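Local coordinates for protein threonine synthase (Brucella melitensis bv. 1, PDB 4F4F) that probably catalyses the pyridoxal-phosphate-dependent conversion of O-phospho-L-homoserine and water into L-threonine and phosphate, the last step of threonine biosynthesis, at residues A[56-65]-A[77-85]; A[137-145]-A[161-170]. All coordinates share one frame; numbering follows the deposited sequence.

How the interactions relate
Interaction 1 comes first along the chain and closes before interaction 2 opens. It pairs helix 56-64 with helix 74-86, both within the N-terminal threonine synthase region, whereas interaction 2 pairs strands 139-144 and 163-170 of a five-stranded parallel sheet in the pyridoxal-phosphate-dependent enzyme region. Their centres lie 25 Å apart and their nearest atoms about 7 Å apart, without touching. What they share is helix 117-134, which takes side chains from both contacts and begins at Lys117, the predicted point of cofactor attachment. Neither contact includes a residue lining the cofactor pocket: the side chain of Tyr56 is about 14 Å, and that of Thr145 about 10 Å, from the bound pyridoxal phosphate.

Interaction 1. Residues A[56-65]-A[77-85]; sequences YVEVALAVLT and FERMVREAY
Tyr56 and Tyr85 meet as a T-shaped pair: the Tyr56 edge, led by CE1, points at the middle of the Tyr85 face, with ring centroids 5.1 Å apart and planes at 64°. With CG anti to the backbone N (chi1 -173°), Tyr56 leans across to the other helix, and one water joins the two hydroxyls, 2.7 Å from Tyr56 OH and 2.8 Å from Tyr85 OH, donating to the latter. The next residue, Val57, sets CG1 over a face of the Arg82 guanidinium, 3.6 Å from Arg82 NH1. That group is bent back at chi3 and held by a salt bridge within its own helix, Arg82 NH1 to Glu78 OE1 at 2.9 Å. Leu61 splits its methyls: CD1 lies against the Glu78 CB-CG stem, while CD2 touches both Val81 CG2 and Phe77 CD2, the latter 3.6 Å away; Val81 CG2 itself lies over the Phe77 ring face. Leu64 CB approaches that ring at its edge, and Ala60 CB packs on Val81 CG1. No direct hydrogen bond crosses between the helices, whose axes come within 9.6 Å at 134°. Tyr85 OH also bonds to Val119 O; beyond the pair, helix 117-134 takes Tyr56, Leu64 and Met80, and helix 236-245 takes Val59 and Val63.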
ATOM      1  N   TYR A  56      12.149  -6.267 -14.259  1.00 12.87           N
ATOM      2  CA  TYR A  56      11.497  -5.541 -13.158  1.00 12.14           C
ATOM      3  C   TYR A  56      12.522  -5.157 -12.102  1.00 12.22           C
ATOM      4  O   TYR A  56      12.544  -4.020 -11.645  1.00 11.97           O
ATOM      5  CB  TYR A  56      10.360  -6.373 -12.500  1.00 11.94           C
ATOM      6  CG  TYR A  56       9.570  -5.583 -11.493  1.00 11.19           C
ATOM      7  CD1 TYR A  56      10.001  -5.465 -10.181  1.00 11.26           C
ATOM      8  CD2 TYR A  56       8.423  -4.901 -11.861  1.00 10.98           C
ATOM      9  CE1 TYR A  56       9.311  -4.726  -9.245  1.00 10.86           C
ATOM     10  CE2 TYR A  56       7.701  -4.167 -10.935  1.00 10.70           C
ATOM     11  CZ  TYR A  56       8.141  -4.060  -9.631  1.00 10.71           C
ATOM     12  OH  TYR A  56       7.438  -3.300  -8.718  1.00 10.37           O
ATOM     13  N   VAL A  57      13.366  -6.120 -11.709  1.00 12.54           N
ATOM     14  CA  VAL A  57      14.390  -5.863 -10.712  1.00 12.82           C
ATOM     15  C   VAL A  57      15.349  -4.765 -11.171  1.00 13.04           C
ATOM     16  O   VAL A  57      15.659  -3.890 -10.421  1.00 12.92           O
ATOM     17  CB  VAL A  57      15.144  -7.162 -10.359  1.00 13.40           C
ATOM     18  CG1 VAL A  57      16.427  -6.892  -9.569  1.00 13.71           C
ATOM     19  CG2 VAL A  57      14.208  -8.086  -9.604  1.00 13.34           C
ATOM     20  N   GLU A  58      15.795  -4.803 -12.410  1.00 13.16           N
ATOM     21  CA  GLU A  58      16.707  -3.783 -12.903  1.00 13.44           C
ATOM     22  C   GLU A  58      16.080  -2.395 -12.938  1.00 12.57           C
ATOM     23  O   GLU A  58      16.740  -1.407 -12.641  1.00 12.12           O
ATOM     24  CB  GLU A  58      17.205  -4.153 -14.293  1.00 14.68           C
ATOM     25  CG  GLU A  58      18.167  -5.328 -14.309  1.00 16.20           C
ATOM     26  CD  GLU A  58      18.423  -5.812 -15.729  1.00 17.52           C
ATOM     27  OE1 GLU A  58      17.495  -5.842 -16.568  1.00 17.87           O
ATOM     28  OE2 GLU A  58      19.545  -6.185 -16.020  1.00 19.04           O
ATOM     29  N   VAL A  59      14.793  -2.310 -13.283  1.00 11.74           N
ATOM     30  CA  VAL A  59      14.118  -1.036 -13.290  1.00 11.45           C
ATOM     31  C   VAL A  59      13.973  -0.526 -11.856  1.00 11.07           C
ATOM     32  O   VAL A  59      14.168   0.650 -11.587  1.00 11.05           O
ATOM     33  CB  VAL A  59      12.745  -1.113 -13.987  1.00 11.11           C
ATOM     34  CG1 VAL A  59      11.948   0.181 -13.816  1.00 10.69           C
ATOM     35  CG2 VAL A  59      12.928  -1.418 -15.481  1.00 11.29           C
ATOM     36  N   ALA A  60      13.626  -1.430 -10.960  1.00 11.08           N
ATOM     37  CA  ALA A  60      13.512  -1.123  -9.528  1.00 11.00           C
ATOM     38  C   ALA A  60      14.830  -0.546  -8.971  1.00 11.35           C
ATOM     39  O   ALA A  60      14.836   0.445  -8.268  1.00 11.59           O
ATOM     40  CB  ALA A  60      13.087  -2.376  -8.761  1.00 10.72           C
ATOM     41  N   LEU A  61      15.948  -1.121  -9.343  1.00 11.99           N
ATOM     42  CA  LEU A  61      17.235  -0.623  -8.855  1.00 12.33           C
ATOM     43  C   LEU A  61      17.498   0.783  -9.392  1.00 12.48           C
ATOM     44  O   LEU A  61      17.923   1.671  -8.641  1.00 12.59           O
ATOM     45  CB  LEU A  61      18.342  -1.590  -9.216  1.00 12.99           C
ATOM     46  CG  LEU A  61      18.354  -2.925  -8.467  1.00 13.11           C
ATOM     47  CD1 LEU A  61      19.288  -3.889  -9.157  1.00 13.82           C
ATOM     48  CD2 LEU A  61      18.727  -2.732  -7.016  1.00 13.15           C
ATOM     49  N   ALA A  62      17.207   1.007 -10.672  1.00 12.35           N
ATOM     50  CA  ALA A  62      17.372   2.321 -11.280  1.00 12.46           C
ATOM     51  C   ALA A  62      16.488   3.353 -10.588  1.00 12.19           C
ATOM     52  O   ALA A  62      16.975   4.448 -10.240  1.00 12.50           O
ATOM     53  CB  ALA A  62      17.098   2.285 -12.793  1.00 12.55           C
ATOM     54  N   VAL A  63      15.224   3.014 -10.355  1.00 11.48           N
ATOM     55  CA  VAL A  63      14.209   3.982  -9.887  1.00 11.52           C
ATOM     56  C   VAL A  63      14.343   4.263  -8.379  1.00 11.42           C
ATOM     57  O   VAL A  63      14.203   5.407  -7.912  1.00 11.51           O
ATOM     58  CB  VAL A  63      12.800   3.460 -10.363  1.00 11.44           C
ATOM     59  CG1 VAL A  63      11.617   4.039  -9.628  1.00 11.97           C
ATOM     60  CG2 VAL A  63      12.705   3.690 -11.882  1.00 11.79           C
ATOM     61  N   LEU A  64      14.647   3.230  -7.608  1.00 11.32           N
ATOM     62  CA  LEU A  64      14.700   3.328  -6.164  1.00 11.44           C
ATOM     63  C   LEU A  64      16.044   3.760  -5.555  1.00 11.97           C
ATOM     64  O   LEU A  64      16.049   4.398  -4.487  1.00 11.98           O
ATOM     65  CB  LEU A  64      14.252   2.003  -5.510  1.00 11.02           C
ATOM     66  CG  LEU A  64      12.847   1.552  -5.892  1.00 10.81           C
ATOM     67  CD1 LEU A  64      12.480   0.278  -5.171  1.00 11.05           C
ATOM     68  CD2 LEU A  64      11.778   2.638  -5.663  1.00 10.64           C
ATOM     69  N   THR A  65      17.168   3.409  -6.180  1.00 12.40           N
ATOM     70  CA  THR A  65      18.467   3.673  -5.583  1.00 13.07           C
ATOM     71  C   THR A  65      18.664   5.138  -5.128  1.00 13.50           C
ATOM     72  O   THR A  65      19.161   5.373  -4.029  1.00 13.54           O
ATOM     73  CB  THR A  65      19.626   3.215  -6.520  1.00 13.63           C
ATOM     74  OG1 THR A  65      19.594   1.806  -6.625  1.00 13.51           O
ATOM     75  CG2 THR A  65      21.024   3.591  -6.014  1.00 14.48           C
ATOM     76  N   PHE A  77      21.775  -3.772  -1.869  1.00 16.76           N
ATOM     77  CA  PHE A  77      20.477  -3.390  -2.460  1.00 16.36           C
ATOM     78  C   PHE A  77      20.030  -4.335  -3.601  1.00 17.32           C
ATOM     79  O   PHE A  77      18.878  -4.768  -3.603  1.00 15.88           O
ATOM     80  CB  PHE A  77      20.477  -1.911  -2.871  1.00 15.76           C
ATOM     81  CG  PHE A  77      19.095  -1.295  -3.010  1.00 14.69           C
ATOM     82  CD1 PHE A  77      18.173  -1.351  -1.968  1.00 14.45           C
ATOM     83  CD2 PHE A  77      18.760  -0.597  -4.126  1.00 14.04           C
ATOM     84  CE1 PHE A  77      16.922  -0.785  -2.099  1.00 13.77           C
ATOM     85  CE2 PHE A  77      17.520  -0.016  -4.262  1.00 13.69           C
ATOM     86  CZ  PHE A  77      16.596  -0.083  -3.240  1.00 13.46           C
ATOM     87  N   GLU A  78      20.942  -4.688  -4.527  1.00 19.49           N
ATOM     88  CA  GLU A  78      20.709  -5.748  -5.556  1.00 22.86           C
ATOM     89  C   GLU A  78      20.989  -7.188  -5.074  1.00 25.63           C
ATOM     90  O   GLU A  78      21.696  -8.045  -5.801  1.00 32.00           O
ATOM     91  CB  GLU A  78      21.663  -5.626  -6.745  1.00 24.78           C
ATOM     92  CG  GLU A  78      21.373  -6.720  -7.761  1.00 27.16           C
ATOM     93  CD  GLU A  78      22.321  -6.766  -8.921  1.00 31.70           C
ATOM     94  OE1 GLU A  78      22.278  -7.792  -9.632  1.00 36.88           O
ATOM     95  OE2 GLU A  78      23.101  -5.812  -9.122  1.00 34.36           O
ATOM     96  N   ARG A  79      20.677  -7.430  -3.841  1.00 22.38           N
ATOM     97  CA  ARG A  79      20.385  -8.755  -3.394  1.00 21.80           C
ATOM     98  C   ARG A  79      18.960  -8.636  -2.872  1.00 18.55           C
ATOM     99  O   ARG A  79      18.133  -9.446  -3.155  1.00 17.22           O
ATOM    100  CB  ARG A  79      21.357  -9.098  -2.289  1.00 24.55           C
ATOM    101  CG  ARG A  79      21.192 -10.417  -1.576  1.00 28.06           C
ATOM    102  CD  ARG A  79      22.189 -10.412  -0.412  1.00 31.05           C
ATOM    103  NE  ARG A  79      21.577 -10.042   0.873  1.00 34.21           N
ATOM    104  CZ  ARG A  79      21.257  -8.815   1.327  1.00 36.52           C
ATOM    105  NH1 ARG A  79      20.707  -8.707   2.534  1.00 40.32           N
ATOM    106  NH2 ARG A  79      21.438  -7.695   0.636  1.00 34.81           N
ATOM    107  N   MET A  80      18.678  -7.587  -2.120  1.00 16.82           N
ATOM    108  CA  MET A  80      17.411  -7.532  -1.407  1.00 16.25           C
ATOM    109  C   MET A  80      16.236  -7.244  -2.382  1.00 15.09           C
ATOM    110  O   MET A  80      15.164  -7.808  -2.231  1.00 14.23           O
ATOM    111  CB  MET A  80      17.490  -6.555  -0.231  1.00 16.36           C
ATOM    112  CG  MET A  80      17.553  -5.081  -0.574  1.00 16.25           C
ATOM    113  SD  MET A  80      17.761  -4.080   0.943  1.00 17.22           S
ATOM    114  CE  MET A  80      19.377  -4.467   1.564  1.00 17.01           C
ATOM    115  N   VAL A  81      16.481  -6.443  -3.418  1.00 14.62           N
ATOM    116  CA  VAL A  81      15.465  -6.201  -4.467  1.00 14.28           C
ATOM    117  C   VAL A  81      15.222  -7.505  -5.242  1.00 15.11           C
ATOM    118  O   VAL A  81      14.088  -7.918  -5.444  1.00 13.92           O
ATOM    119  CB  VAL A  81      15.855  -5.019  -5.388  1.00 13.77           C
ATOM    120  CG1 VAL A  81      14.874  -4.895  -6.536  1.00 13.39           C
ATOM    121  CG2 VAL A  81      15.903  -3.711  -4.618  1.00 13.22           C
ATOM    122  N   ARG A  82      16.305  -8.216  -5.580  1.00 16.81           N
ATOM    123  CA  ARG A  82      16.197  -9.509  -6.287  1.00 18.46           C
ATOM    124  C   ARG A  82      15.411 -10.502  -5.441  1.00 18.02           C
ATOM    125  O   ARG A  82      14.546 -11.191  -5.951  1.00 18.17           O
ATOM    126  CB  ARG A  82      17.605 -10.063  -6.585  1.00 21.38           C
ATOM    127  CG  ARG A  82      17.723 -11.232  -7.552  1.00 25.08           C
ATOM    128  CD  ARG A  82      19.118 -11.318  -8.259  1.00 28.22           C
ATOM    129  NE  ARG A  82      19.566 -10.036  -8.891  1.00 32.24           N
ATOM    130  CZ  ARG A  82      19.116  -9.502 -10.057  1.00 33.44           C
ATOM    131  NH1 ARG A  82      19.588  -8.321 -10.481  1.00 34.46           N
ATOM    132  NH2 ARG A  82      18.200 -10.107 -10.823  1.00 33.65           N
ATOM    133  N   GLU A  83      15.715 -10.572  -4.151  1.00 18.04           N
ATOM    134  CA  GLU A  83      15.038 -11.523  -3.249  1.00 18.76           C
ATOM    135  C   GLU A  83      13.560 -11.146  -3.021  1.00 16.85           C
ATOM    136  O   GLU A  83      12.691 -12.013  -3.062  1.00 16.87           O
ATOM    137  CB  GLU A  83      15.808 -11.668  -1.927  1.00 21.28           C
ATOM    138  CG  GLU A  83      17.140 -12.374  -2.173  1.00 24.17           C
ATOM    139  CD  GLU A  83      18.010 -12.560  -0.939  1.00 27.53           C
ATOM    140  OE1 GLU A  83      17.670 -11.991   0.124  1.00 30.47           O
ATOM    141  OE2 GLU A  83      19.050 -13.266  -1.079  1.00 29.21           O
ATOM    142  N   ALA A  84      13.292  -9.861  -2.823  1.00 15.31           N
ATOM    143  CA  ALA A  84      11.942  -9.376  -2.681  1.00 14.49           C
ATOM    144  C   ALA A  84      11.031  -9.817  -3.843  1.00 13.95           C
ATOM    145  O   ALA A  84       9.929 -10.360  -3.632  1.00 13.89           O
ATOM    146  CB  ALA A  84      11.922  -7.840  -2.541  1.00 13.69           C
ATOM    147  N   TYR A  85      11.488  -9.603  -5.063  1.00 13.55           N
ATOM    148  CA  TYR A  85      10.620  -9.856  -6.222  1.00 13.11           C
ATOM    149  C   TYR A  85      10.712 -11.295  -6.739  1.00 13.46           C
ATOM    150  O   TYR A  85       9.871 -11.750  -7.512  1.00 13.26           O
ATOM    151  CB  TYR A  85      10.792  -8.721  -7.262  1.00 12.57           C
ATOM    152  CG  TYR A  85      10.356  -7.451  -6.562  1.00 12.22           C
ATOM    153  CD1 TYR A  85       9.036  -7.306  -6.105  1.00 11.95           C
ATOM    154  CD2 TYR A  85      11.263  -6.444  -6.268  1.00 12.19           C
ATOM    155  CE1 TYR A  85       8.641  -6.213  -5.385  1.00 11.67           C
ATOM    156  CE2 TYR A  85      10.866  -5.321  -5.553  1.00 11.73           C
ATOM    157  CZ  TYR A  85       9.563  -5.201  -5.129  1.00 11.59           C
ATOM    158  OH  TYR A  85       9.185  -4.103  -4.393  1.00 11.08           O
TER
HETATM  159  O   HOH W   1       8.862  -2.377  -6.574  1.00 10.36           O

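Interaction 2. Residues A[137-145]-A[161-170]; sequences ERATIVGAT and DNTDIFILFP
Ile141 and Ile165 sit side by side on one face of the sheet, in the close-packed middle of two parallel strands, Ile141 CG2 lying 3.8 Å from Ile165 CD1. Their backbones are in continuous register: Ile141 N bonds to Asp164 O at 2.8 Å, and Phe166 N returns to Ile141 O, the alternation expected of parallel pairing. On the other face, Thr140 CG2 comes within 3.5 Å of Phe166 CE1. Packing is tightest near Thr145, whose CG2 is only 3.4 Å from Ile167 CG2, closer than usual for two methyls; chi1 of -176° puts Thr145 OG1 anti to the backbone N, where Gly147 N and Gly150 N bind it. Thr145 O is buried without a partner. The opposite end is more open and polar, with Asp161 exposed and Arg138 partly so. Arg138 grips Asp161 O end-on through NH1 and NH2, both at 3.1 Å and bent (136° and 137°), while its pairing with Asp164 is long, Arg138 NH2 to Asp164 OD2 being 3.8 Å. A water accepts from Arg138 NH2 and donates to Ala139 O; Asp164 OD1 has its salt bridge with Arg467. The strands belong to a beta-alpha-beta unit with helix 148-157, flanked by strands 221-223 and 190-196, with helix 117-134 packing on Ile141 and helix 199-211 on Val142.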
ATOM      1  N   GLU A 137      20.780  -3.410  15.924  1.00 20.85           N
ATOM      2  CA  GLU A 137      19.474  -3.350  16.573  1.00 21.99           C
ATOM      3  C   GLU A 137      18.582  -4.452  16.064  1.00 21.80           C
ATOM      4  O   GLU A 137      18.871  -5.121  15.043  1.00 21.16           O
ATOM      5  CB  GLU A 137      18.791  -2.008  16.293  1.00 22.85           C
ATOM      6  CG  GLU A 137      19.352  -0.864  17.118  1.00 24.66           C
ATOM      7  CD  GLU A 137      18.803   0.468  16.678  1.00 25.27           C
ATOM      8  OE1 GLU A 137      17.752   0.475  16.026  1.00 27.31           O
ATOM      9  OE2 GLU A 137      19.429   1.503  16.970  1.00 27.45           O
ATOM     10  N   ARG A 138      17.486  -4.624  16.788  1.00 25.82           N
ATOM     11  CA  ARG A 138      16.426  -5.527  16.416  1.00 24.60           C
ATOM     12  C   ARG A 138      15.139  -4.731  16.555  1.00 22.74           C
ATOM     13  O   ARG A 138      15.150  -3.615  17.090  1.00 22.97           O
ATOM     14  CB  ARG A 138      16.407  -6.750  17.343  1.00 26.20           C
ATOM     15  CG  ARG A 138      17.756  -7.470  17.438  1.00 29.18           C
ATOM     16  CD  ARG A 138      17.659  -8.808  18.149  1.00 31.28           C
ATOM     17  NE  ARG A 138      16.580  -9.551  17.520  1.00 31.45           N
ATOM     18  CZ  ARG A 138      16.717 -10.363  16.476  1.00 32.42           C
ATOM     19  NH1 ARG A 138      17.911 -10.604  15.943  1.00 35.31           N
ATOM     20  NH2 ARG A 138      15.638 -10.941  15.967  1.00 32.04           N
ATOM     21  N   ALA A 139      14.050  -5.280  16.042  1.00 20.56           N
ATOM     22  CA  ALA A 139      12.731  -4.641  16.211  1.00 19.66           C
ATOM     23  C   ALA A 139      11.646  -5.679  16.468  1.00 18.48           C
ATOM     24  O   ALA A 139      11.739  -6.812  16.002  1.00 18.13           O
ATOM     25  CB  ALA A 139      12.368  -3.799  15.001  1.00 18.89           C
ATOM     26  N   THR A 140      10.594  -5.252  17.167  1.00 18.31           N
ATOM     27  CA  THR A 140       9.407  -6.051  17.399  1.00 17.14           C
ATOM     28  C   THR A 140       8.299  -5.345  16.598  1.00 16.87           C
ATOM     29  O   THR A 140       7.885  -4.241  16.943  1.00 17.96           O
ATOM     30  CB  THR A 140       9.074  -6.108  18.906  1.00 17.79           C
ATOM     31  OG1 THR A 140      10.189  -6.665  19.629  1.00 18.52           O
ATOM     32  CG2 THR A 140       7.813  -6.940  19.154  1.00 16.72           C
ATOM     33  N   ILE A 141       7.894  -5.954  15.490  1.00 16.16           N
ATOM     34  CA  ILE A 141       6.828  -5.402  14.621  1.00 15.90           C
ATOM     35  C   ILE A 141       5.487  -5.788  15.199  1.00 15.12           C
ATOM     36  O   ILE A 141       5.247  -6.968  15.465  1.00 15.25           O
ATOM     37  CB  ILE A 141       6.908  -5.941  13.176  1.00 15.81           C
ATOM     38  CG1 ILE A 141       8.352  -5.791  12.607  1.00 16.40           C
ATOM     39  CG2 ILE A 141       5.839  -5.262  12.293  1.00 15.42           C
ATOM     40  CD1 ILE A 141       8.778  -4.374  12.338  1.00 17.51           C
ATOM     41  N   VAL A 142       4.612  -4.812  15.410  1.00 15.24           N
ATOM     42  CA  VAL A 142       3.303  -5.111  16.001  1.00 15.26           C
ATOM     43  C   VAL A 142       2.205  -4.434  15.175  1.00 15.28           C
ATOM     44  O   VAL A 142       2.333  -3.279  14.827  1.00 16.79           O
ATOM     45  CB  VAL A 142       3.240  -4.693  17.499  1.00 16.36           C
ATOM     46  CG1 VAL A 142       1.892  -5.084  18.082  1.00 16.30           C
ATOM     47  CG2 VAL A 142       4.343  -5.383  18.325  1.00 16.81           C
ATOM     48  N   GLY A 143       1.174  -5.177  14.785  1.00 14.70           N
ATOM     49  CA  GLY A 143       0.027  -4.591  14.114  1.00 14.93           C
ATOM     50  C   GLY A 143      -1.264  -5.343  14.326  1.00 14.97           C
ATOM     51  O   GLY A 143      -1.270  -6.461  14.850  1.00 13.53           O
ATOM     52  N   ALA A 144      -2.367  -4.698  13.951  1.00 15.81           N
ATOM     53  CA  ALA A 144      -3.697  -5.286  14.016  1.00 15.93           C
ATOM     54  C   ALA A 144      -4.239  -5.357  12.601  1.00 16.93           C
ATOM     55  O   ALA A 144      -3.914  -4.499  11.773  1.00 17.15           O
ATOM     56  CB  ALA A 144      -4.608  -4.428  14.879  1.00 17.06           C
ATOM     57  N   THR A 145      -5.020  -6.387  12.289  1.00 16.63           N
ATOM     58  CA  THR A 145      -5.575  -6.531  10.935  1.00 17.66           C
ATOM     59  C   THR A 145      -6.963  -7.142  11.020  1.00 18.88           C
ATOM     60  O   THR A 145      -7.276  -7.859  11.981  1.00 18.01           O
ATOM     61  CB  THR A 145      -4.699  -7.465  10.077  1.00 16.84           C
ATOM     62  OG1 THR A 145      -5.217  -7.516   8.733  1.00 17.73           O
ATOM     63  CG2 THR A 145      -4.682  -8.920  10.667  1.00 15.58           C
ATOM     64  N   ASP A 161      15.951 -11.728   9.773  1.00 22.88           N
ATOM     65  CA  ASP A 161      16.881 -12.012  10.846  1.00 25.18           C
ATOM     66  C   ASP A 161      16.667 -11.119  12.088  1.00 23.46           C
ATOM     67  O   ASP A 161      16.823 -11.587  13.209  1.00 23.87           O
ATOM     68  CB  ASP A 161      18.329 -11.881  10.345  1.00 28.11           C
ATOM     69  CG  ASP A 161      18.642 -12.806   9.140  1.00 30.92           C
ATOM     70  OD1 ASP A 161      18.032 -13.899   9.005  1.00 32.21           O
ATOM     71  OD2 ASP A 161      19.531 -12.440   8.331  1.00 33.65           O
ATOM     72  N   ASN A 162      16.308  -9.855  11.887  1.00 21.24           N
ATOM     73  CA  ASN A 162      16.385  -8.846  12.954  1.00 20.97           C
ATOM     74  C   ASN A 162      15.031  -8.368  13.514  1.00 19.59           C
ATOM     75  O   ASN A 162      14.995  -7.419  14.308  1.00 19.12           O
ATOM     76  CB  ASN A 162      17.230  -7.661  12.477  1.00 21.74           C
ATOM     77  CG  ASN A 162      18.646  -8.091  12.116  1.00 23.97           C
ATOM     78  OD1 ASN A 162      19.155  -7.826  11.024  1.00 26.57           O
ATOM     79  ND2 ASN A 162      19.254  -8.802  13.003  1.00 24.67           N
ATOM     80  N   THR A 163      13.962  -9.063  13.119  1.00 18.02           N
ATOM     81  CA  THR A 163      12.591  -8.716  13.511  1.00 17.50           C
ATOM     82  C   THR A 163      11.819  -9.951  13.969  1.00 17.23           C
ATOM     83  O   THR A 163      12.173 -11.088  13.616  1.00 17.53           O
ATOM     84  CB  THR A 163      11.808  -8.027  12.373  1.00 16.72           C
ATOM     85  OG1 THR A 163      11.786  -8.873  11.215  1.00 17.07           O
ATOM     86  CG2 THR A 163      12.428  -6.675  12.040  1.00 17.05           C
ATOM     87  N   ASP A 164      10.852  -9.702  14.858  1.00 16.83           N
ATOM     88  CA  ASP A 164       9.811 -10.661  15.250  1.00 16.35           C
ATOM     89  C   ASP A 164       8.513  -9.878  15.010  1.00 14.98           C
ATOM     90  O   ASP A 164       8.430  -8.665  15.313  1.00 14.96           O
ATOM     91  CB  ASP A 164       9.945 -11.070  16.720  1.00 17.81           C
ATOM     92  CG  ASP A 164      11.253 -11.812  16.994  1.00 20.10           C
ATOM     93  OD1 ASP A 164      11.384 -12.955  16.543  1.00 20.70           O
ATOM     94  OD2 ASP A 164      12.175 -11.238  17.619  1.00 22.21           O
ATOM     95  N   ILE A 165       7.528 -10.550  14.446  1.00 13.74           N
ATOM     96  CA  ILE A 165       6.287  -9.904  14.100  1.00 13.00           C
ATOM     97  C   ILE A 165       5.103 -10.526  14.829  1.00 12.72           C
ATOM     98  O   ILE A 165       4.994 -11.764  14.934  1.00 13.47           O
ATOM     99  CB  ILE A 165       6.096  -9.874  12.564  1.00 12.46           C
ATOM    100  CG1 ILE A 165       4.813  -9.102  12.183  1.00 12.18           C
ATOM    101  CG2 ILE A 165       6.097 -11.291  12.037  1.00 12.54           C
ATOM    102  CD1 ILE A 165       4.709  -8.564  10.765  1.00 11.96           C
ATOM    103  N   PHE A 166       4.262  -9.650  15.381  1.00 12.67           N
ATOM    104  CA  PHE A 166       3.068 -10.025  16.102  1.00 12.65           C
ATOM    105  C   PHE A 166       1.887  -9.292  15.449  1.00 12.13           C
ATOM    106  O   PHE A 166       1.860  -8.060  15.387  1.00 12.77           O
ATOM    107  CB  PHE A 166       3.171  -9.625  17.595  1.00 13.09           C
ATOM    108  CG  PHE A 166       4.383 -10.193  18.286  1.00 13.85           C
ATOM    109  CD1 PHE A 166       5.644  -9.687  18.012  1.00 14.36           C
ATOM    110  CD2 PHE A 166       4.270 -11.252  19.168  1.00 14.47           C
ATOM    111  CE1 PHE A 166       6.768 -10.240  18.625  1.00 15.54           C
ATOM    112  CE2 PHE A 166       5.378 -11.795  19.779  1.00 15.62           C
ATOM    113  CZ  PHE A 166       6.632 -11.286  19.524  1.00 15.79           C
ATOM    114  N   ILE A 167       0.941 -10.069  14.934  1.00 12.14           N
ATOM    115  CA  ILE A 167      -0.265  -9.530  14.331  1.00 11.56           C
ATOM    116  C   ILE A 167      -1.463 -10.012  15.133  1.00 11.71           C
ATOM    117  O   ILE A 167      -1.658 -11.241  15.344  1.00 11.62           O
ATOM    118  CB  ILE A 167      -0.410  -9.988  12.890  1.00 12.00           C
ATOM    119  CG1 ILE A 167       0.741  -9.447  12.004  1.00 12.04           C
ATOM    120  CG2 ILE A 167      -1.804  -9.591  12.374  1.00 11.95           C
ATOM    121  CD1 ILE A 167       0.827  -7.929  11.860  1.00 12.22           C
ATOM    122  N   LEU A 168      -2.252  -9.047  15.581  1.00 11.83           N
ATOM    123  CA  LEU A 168      -3.464  -9.308  16.298  1.00 12.51           C
ATOM    124  C   LEU A 168      -4.642  -9.233  15.308  1.00 12.76           C
ATOM    125  O   LEU A 168      -4.761  -8.261  14.529  1.00 12.95           O
ATOM    126  CB  LEU A 168      -3.636  -8.246  17.403  1.00 13.11           C
ATOM    127  CG  LEU A 168      -2.679  -8.190  18.603  1.00 13.00           C
ATOM    128  CD1 LEU A 168      -1.234  -7.904  18.222  1.00 13.06           C
ATOM    129  CD2 LEU A 168      -3.157  -7.185  19.625  1.00 13.31           C
ATOM    130  N   PHE A 169      -5.502 -10.243  15.357  1.00 13.05           N
ATOM    131  CA  PHE A 169      -6.709 -10.300  14.542  1.00 13.49           C
ATOM    132  C   PHE A 169      -7.865 -10.873  15.353  1.00 13.90           C
ATOM    133  O   PHE A 169      -7.638 -11.571  16.346  1.00 13.58           O
ATOM    134  CB  PHE A 169      -6.463 -11.133  13.293  1.00 13.91           C
ATOM    135  CG  PHE A 169      -6.131 -12.576  13.551  1.00 13.94           C
ATOM    136  CD1 PHE A 169      -7.135 -13.520  13.614  1.00 14.82           C
ATOM    137  CD2 PHE A 169      -4.812 -12.993  13.648  1.00 13.87           C
ATOM    138  CE1 PHE A 169      -6.841 -14.840  13.821  1.00 15.26           C
ATOM    139  CE2 PHE A 169      -4.514 -14.334  13.897  1.00 14.44           C
ATOM    140  CZ  PHE A 169      -5.527 -15.246  13.974  1.00 15.02           C
ATOM    141  N   PRO A 170      -9.102 -10.566  14.953  1.00 14.74           N
ATOM    142  CA  PRO A 170     -10.229 -10.956  15.804  1.00 15.19           C
ATOM    143  C   PRO A 170     -10.557 -12.432  15.667  1.00 15.43           C
ATOM    144  O   PRO A 170     -10.759 -12.934  14.552  1.00 15.68           O
ATOM    145  CB  PRO A 170     -11.370 -10.087  15.306  1.00 16.48           C
ATOM    146  CG  PRO A 170     -10.990  -9.716  13.907  1.00 16.81           C
ATOM    147  CD  PRO A 170      -9.500  -9.613  13.906  1.00 15.37           C
TER
HETATM  148  O   HOH W   2      13.523  -9.268  17.115  1.00 27.40           O